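Local coordinates for B-cell lymphoma 3-encoded protein (Homo sapiens, PDB 1K1A), which regulates transcription of NF-kappaB target genes, holding the p50 subunit back in the cytoplasm and acting as a transcriptional activator in the nucleus, at residues S152-A157 with Q167-H172; N161-V166 with L196-T201. All blocks are in the same frame, centred on the assembly; numbering follows the deposited sequence.

Contact 1 (S152-A157 with Q167-H172); sequences SPLIHA and QLLLQH
Leu169 reaches from helix 163-171 to the first turn of helix 153-159, and its CD1 methyl does most of the touching. That one carbon rests 3.8 Å from Pro153 O and 3.8 Å from Leu154 CA, against the backbone itself, while the Ala157 CB methyl meets it at 4.0 Å and the Pro153 ring flanks it with CB. The CB of Leu169 already heads toward the partner helix, and CG, opposite the carbonyl carbon (chi1 -69°), carries CD1 onto its surface. Beside this, Leu154 and Leu170 cross at about a right angle, CD2 of Leu154 to CD2 of Leu170 at 3.9 Å. The two segments form the helix-turn-helix pair of the fifth repeat in the ankyrin repeat domain, the part of Bcl-3 in this chain: their axes run nearly antiparallel, at 159°, and come within 9.9 Å. Behind the first shell, Ser152 holds the N-cap position before Pro153, and the backbone Ser152 O accepts from His156 N at 3.2 Å. His156 NE2 is hydrogen-bonded to Asp146 OD1, and its ring meets that of His121, whereas Pro153 and Ala157 also pack on helix 119-126 of the preceding repeat.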
loop_
_atom_site.group_PDB
_atom_site.type_symbol
_atom_site.label_atom_id
_atom_site.label_comp_id
_atom_site.label_asym_id
_atom_site.label_seq_id
_atom_site.Cartn_x
_atom_site.Cartn_y
_atom_site.Cartn_z
ATOM N N SER A 152 3.790 11.805 0.838
ATOM C CA SER A 152 4.559 10.556 0.845
ATOM C C SER A 152 3.997 9.690 1.956
ATOM O O SER A 152 3.281 10.187 2.811
ATOM C CB SER A 152 6.037 10.846 1.116
ATOM O OG SER A 152 6.219 11.362 2.428
ATOM N N PRO A 153 4.283 8.393 1.932
ATOM C CA PRO A 153 3.858 7.492 3.012
ATOM C C PRO A 153 4.280 8.001 4.401
ATOM O O PRO A 153 3.530 7.838 5.368
ATOM C CB PRO A 153 4.587 6.192 2.675
ATOM C CG PRO A 153 4.686 6.221 1.174
ATOM C CD PRO A 153 4.978 7.671 0.852
ATOM N N LEU A 154 5.456 8.611 4.497
ATOM C CA LEU A 154 5.927 9.116 5.788
ATOM C C LEU A 154 4.974 10.160 6.369
ATOM O O LEU A 154 4.647 10.134 7.561
ATOM C CB LEU A 154 7.340 9.697 5.673
ATOM C CG LEU A 154 7.921 10.244 6.988
ATOM C CD1 LEU A 154 7.924 9.175 8.071
ATOM C CD2 LEU A 154 9.316 10.810 6.781
ATOM N N ILE A 155 4.525 11.077 5.528
ATOM C CA ILE A 155 3.620 12.123 5.986
ATOM C C ILE A 155 2.278 11.514 6.390
ATOM O O ILE A 155 1.702 11.881 7.424
ATOM C CB ILE A 155 3.484 13.233 4.916
ATOM C CG1 ILE A 155 4.807 14.001 4.804
ATOM C CG2 ILE A 155 2.333 14.176 5.252
ATOM C CD1 ILE A 155 4.947 14.867 3.561
ATOM N N HIS A 156 1.809 10.539 5.613
ATOM C CA HIS A 156 0.587 9.830 5.962
ATOM C C HIS A 156 0.733 9.224 7.356
ATOM O O HIS A 156 -0.163 9.358 8.192
ATOM C CB HIS A 156 0.279 8.722 4.938
ATOM C CG HIS A 156 -0.325 9.224 3.659
ATOM N ND1 HIS A 156 -1.616 9.704 3.584
ATOM C CD2 HIS A 156 0.176 9.297 2.402
ATOM C CE1 HIS A 156 -1.881 10.062 2.338
ATOM N NE2 HIS A 156 -0.812 9.820 1.601
ATOM N N ALA A 157 1.868 8.573 7.606
ATOM C CA ALA A 157 2.125 7.929 8.895
ATOM C C ALA A 157 2.129 8.936 10.047
ATOM O O ALA A 157 1.607 8.655 11.134
ATOM C CB ALA A 157 3.452 7.166 8.861
ATOM N N GLN A 167 8.767 5.056 12.542
ATOM C CA GLN A 167 10.052 4.414 12.794
ATOM C C GLN A 167 10.434 3.421 11.685
ATOM O O GLN A 167 11.578 3.383 11.241
ATOM C CB GLN A 167 10.062 3.749 14.178
ATOM C CG GLN A 167 10.110 4.773 15.332
ATOM C CD GLN A 167 10.137 4.141 16.724
ATOM O OE1 GLN A 167 9.843 2.955 16.887
ATOM N NE2 GLN A 167 10.474 4.949 17.735
ATOM N N LEU A 168 9.459 2.650 11.220
ATOM C CA LEU A 168 9.695 1.651 10.179
ATOM C C LEU A 168 10.119 2.293 8.859
ATOM O O LEU A 168 11.056 1.833 8.212
ATOM C CB LEU A 168 8.448 0.772 9.988
ATOM C CG LEU A 168 8.585 -0.421 9.036
ATOM C CD1 LEU A 168 9.806 -1.283 9.405
ATOM C CD2 LEU A 168 7.311 -1.262 9.024
ATOM N N LEU A 169 9.435 3.364 8.464
ATOM C CA LEU A 169 9.760 4.037 7.205
ATOM C C LEU A 169 11.123 4.731 7.222
ATOM O O LEU A 169 11.873 4.670 6.242
ATOM C CB LEU A 169 8.652 5.020 6.809
ATOM C CG LEU A 169 7.320 4.391 6.378
ATOM C CD1 LEU A 169 6.186 5.393 6.465
ATOM C CD2 LEU A 169 7.412 3.821 4.964
ATOM N N LEU A 170 11.452 5.386 8.333
ATOM C CA LEU A 170 12.733 6.072 8.438
ATOM C C LEU A 170 13.866 5.059 8.408
ATOM O O LEU A 170 14.920 5.294 7.824
ATOM C CB LEU A 170 12.797 6.921 9.710
ATOM C CG LEU A 170 11.871 8.152 9.720
ATOM C CD1 LEU A 170 11.831 8.783 11.104
ATOM C CD2 LEU A 170 12.272 9.183 8.669
ATOM N N GLN A 171 13.611 3.915 9.022
ATOM C CA GLN A 171 14.535 2.801 9.049
ATOM C C GLN A 171 14.860 2.340 7.627
ATOM O O GLN A 171 15.978 1.884 7.343
ATOM C CB GLN A 171 13.851 1.673 9.816
ATOM C CG GLN A 171 14.717 0.603 10.359
ATOM C CD GLN A 171 13.957 -0.275 11.333
ATOM O OE1 GLN A 171 13.620 -1.415 11.021
ATOM N NE2 GLN A 171 13.687 0.256 12.517
ATOM N N HIS A 172 13.881 2.451 6.731
ATOM C CA HIS A 172 14.066 1.999 5.350
ATOM C C HIS A 172 14.458 3.080 4.336
ATOM O O HIS A 172 14.315 2.883 3.129
ATOM C CB HIS A 172 12.839 1.228 4.869
ATOM C CG HIS A 172 12.738 -0.147 5.441
ATOM N ND1 HIS A 172 13.272 -1.253 4.815
ATOM C CD2 HIS A 172 12.189 -0.596 6.595
ATOM C CE1 HIS A 172 13.046 -2.326 5.553
ATOM N NE2 HIS A 172 12.391 -1.955 6.638
#

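Contact 2 (N161-V166 with L196-T201)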
loop_
_atom_site.group_PDB
_atom_site.type_symbol
_atom_site.label_atom_id
_atom_site.label_comp_id
_atom_site.label_asym_id
_atom_site.label_seq_id
_atom_site.Cartn_x
_atom_site.Cartn_y
_atom_site.Cartn_z
ATOM N N ASN A 161 -0.650 9.561 13.334
ATOM C CA ASN A 161 -0.031 9.403 14.649
ATOM C C ASN A 161 0.398 7.959 14.940
ATOM O O ASN A 161 0.046 7.385 15.968
ATOM C CB ASN A 161 -0.945 9.937 15.763
ATOM C CG ASN A 161 -0.252 9.979 17.113
ATOM O OD1 ASN A 161 0.949 10.229 17.195
ATOM N ND2 ASN A 161 -1.005 9.710 18.183
ATOM N N SER A 162 1.153 7.373 14.013
ATOM C CA SER A 162 1.664 6.021 14.192
ATOM C C SER A 162 3.185 6.021 14.307
ATOM O O SER A 162 3.899 6.020 13.297
ATOM C CB SER A 162 1.251 5.114 13.035
ATOM O OG SER A 162 1.802 3.813 13.224
ATOM N N LEU A 163 3.671 6.013 15.538
ATOM C CA LEU A 163 5.103 5.994 15.791
ATOM C C LEU A 163 5.772 4.746 15.194
ATOM O O LEU A 163 6.904 4.806 14.737
ATOM C CB LEU A 163 5.377 6.073 17.292
ATOM C CG LEU A 163 6.849 6.119 17.696
ATOM C CD1 LEU A 163 7.559 7.309 17.045
ATOM C CD2 LEU A 163 6.978 6.176 19.211
ATOM N N SER A 164 5.076 3.617 15.218
ATOM C CA SER A 164 5.621 2.402 14.619
ATOM C C SER A 164 5.913 2.602 13.123
ATOM O O SER A 164 7.019 2.315 12.656
ATOM C CB SER A 164 4.670 1.216 14.835
ATOM O OG SER A 164 4.607 0.877 16.215
ATOM N N MET A 165 4.928 3.092 12.373
ATOM C CA MET A 165 5.115 3.293 10.926
ATOM C C MET A 165 6.186 4.342 10.629
ATOM O O MET A 165 6.960 4.200 9.682
ATOM C CB MET A 165 3.801 3.684 10.240
ATOM C CG MET A 165 2.802 2.555 10.080
ATOM S SD MET A 165 3.448 1.140 9.118
ATOM C CE MET A 165 3.807 0.023 10.391
ATOM N N VAL A 166 6.213 5.399 11.432
ATOM C CA VAL A 166 7.217 6.437 11.284
ATOM C C VAL A 166 8.600 5.843 11.485
ATOM O O VAL A 166 9.491 6.056 10.675
ATOM C CB VAL A 166 6.975 7.623 12.259
ATOM C CG1 VAL A 166 8.199 8.526 12.320
ATOM C CG2 VAL A 166 5.723 8.431 11.821
ATOM N N LEU A 196 4.577 14.692 20.665
ATOM C CA LEU A 196 5.936 14.634 21.211
ATOM C C LEU A 196 6.835 13.466 20.756
ATOM O O LEU A 196 7.948 13.702 20.323
ATOM C CB LEU A 196 5.925 14.741 22.742
ATOM C CG LEU A 196 5.204 15.963 23.335
ATOM C CD1 LEU A 196 5.493 16.075 24.813
ATOM C CD2 LEU A 196 5.583 17.259 22.612
ATOM N N PRO A 197 6.383 12.220 20.891
ATOM C CA PRO A 197 7.207 11.073 20.482
ATOM C C PRO A 197 7.616 11.168 19.014
ATOM O O PRO A 197 8.747 10.811 18.663
ATOM C CB PRO A 197 6.280 9.876 20.706
ATOM C CG PRO A 197 5.306 10.347 21.742
ATOM C CD PRO A 197 5.086 11.795 21.447
ATOM N N LEU A 198 6.711 11.663 18.172
ATOM C CA LEU A 198 7.002 11.816 16.752
ATOM C C LEU A 198 7.977 12.961 16.498
ATOM O O LEU A 198 8.853 12.856 15.647
ATOM C CB LEU A 198 5.715 12.015 15.942
ATOM C CG LEU A 198 5.035 10.718 15.467
ATOM C CD1 LEU A 198 4.607 9.864 16.644
ATOM C CD2 LEU A 198 3.855 11.005 14.543
ATOM N N VAL A 199 7.812 14.062 17.222
ATOM C CA VAL A 199 8.720 15.184 17.069
ATOM C C VAL A 199 10.135 14.720 17.406
ATOM O O VAL A 199 11.082 14.987 16.662
ATOM C CB VAL A 199 8.318 16.391 17.959
ATOM C CG1 VAL A 199 9.309 17.534 17.784
ATOM C CG2 VAL A 199 6.908 16.861 17.612
ATOM N N ARG A 200 10.270 13.993 18.511
ATOM C CA ARG A 200 11.576 13.497 18.936
ATOM C C ARG A 200 12.204 12.602 17.876
ATOM O O ARG A 200 13.390 12.740 17.564
ATOM C CB ARG A 200 11.474 12.721 20.252
ATOM C CG ARG A 200 11.305 13.594 21.500
ATOM C CD ARG A 200 11.087 12.802 22.789
ATOM N NE ARG A 200 10.690 13.667 23.897
ATOM C CZ ARG A 200 9.531 13.588 24.534
ATOM N NH1 ARG A 200 8.632 12.666 24.190
ATOM N NH2 ARG A 200 9.264 14.436 25.518
ATOM N N THR A 201 11.410 11.677 17.344
ATOM C CA THR A 201 11.896 10.733 16.338
ATOM C C THR A 201 12.326 11.431 15.039
ATOM O O THR A 201 13.411 11.175 14.524
ATOM C CB THR A 201 10.837 9.654 16.064
ATOM O OG1 THR A 201 10.851 8.694 17.131
ATOM C CG2 THR A 201 11.212 8.824 14.848
#
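Leu198 and Leu163 slide past each other in opposite directions, with Leu198 CD1 3.9 Å from Leu163 CB. The apolar contacts carry most of this interface. Leu198 sends its other methyl, CD2, to Val166 CG2 at 4.2 Å, and Leu163 turns CD2 across the Pro197 ring, 4.1 Å from its CB. Thr201 lays its CG2 methyl alongside Val166 CG1 at 3.9 Å. Leu163 can straddle Pro197 and Thr201 because its CG stands opposite the backbone N (chi1 -178°), which carries both methyls over to the second helix. Polar atoms meet carbon here: Asn161 OD1 lies 3.7 Å from Leu198 CD1, and Thr201 OG1 lies 3.6 Å from Leu163 CD1 while making a weak bond to Pro197 O in its own helix. With an alanine at Leu198, the methyls between Asn161, Leu163 and Val166 would be gone, which would probably open a gap between the two helices. Asn161 closes helix 153-159 in a Schellman motif, and Ser162 N-caps the next through a weak bond from Met165 N to its OG. Helix 163-171 of the fifth ankyrin repeat thus packs beside helix 196-204 of the sixth; Val158 of helix 153-159 backs Leu198 and Val166, and helix 226-232 covers Leu196 and Val199.

In the fold
Contact 1 lies within one ankyrin repeat and contact 2 joins that repeat to the next, and helix 163-171 serves both. The first is a buried meeting of aliphatic side chains, with one methyl also against a backbone carbonyl, its centre about 12 Å from the centre of the chain. The second, its centre about 20 Å from it, is only partly buried, and asparagine and threonine oxygens mingle with its aliphatic groups at the edge. The two touch directly: a probable hydrogen bond runs from Ser162 N to Ala157 O (3.2 Å), and Ala157 CB packs on Met165 CB. Leu170, partly exposed, touches Leu154 within its own repeat and, through CD1, Thr201 CG2 of the next at 3.8 Å.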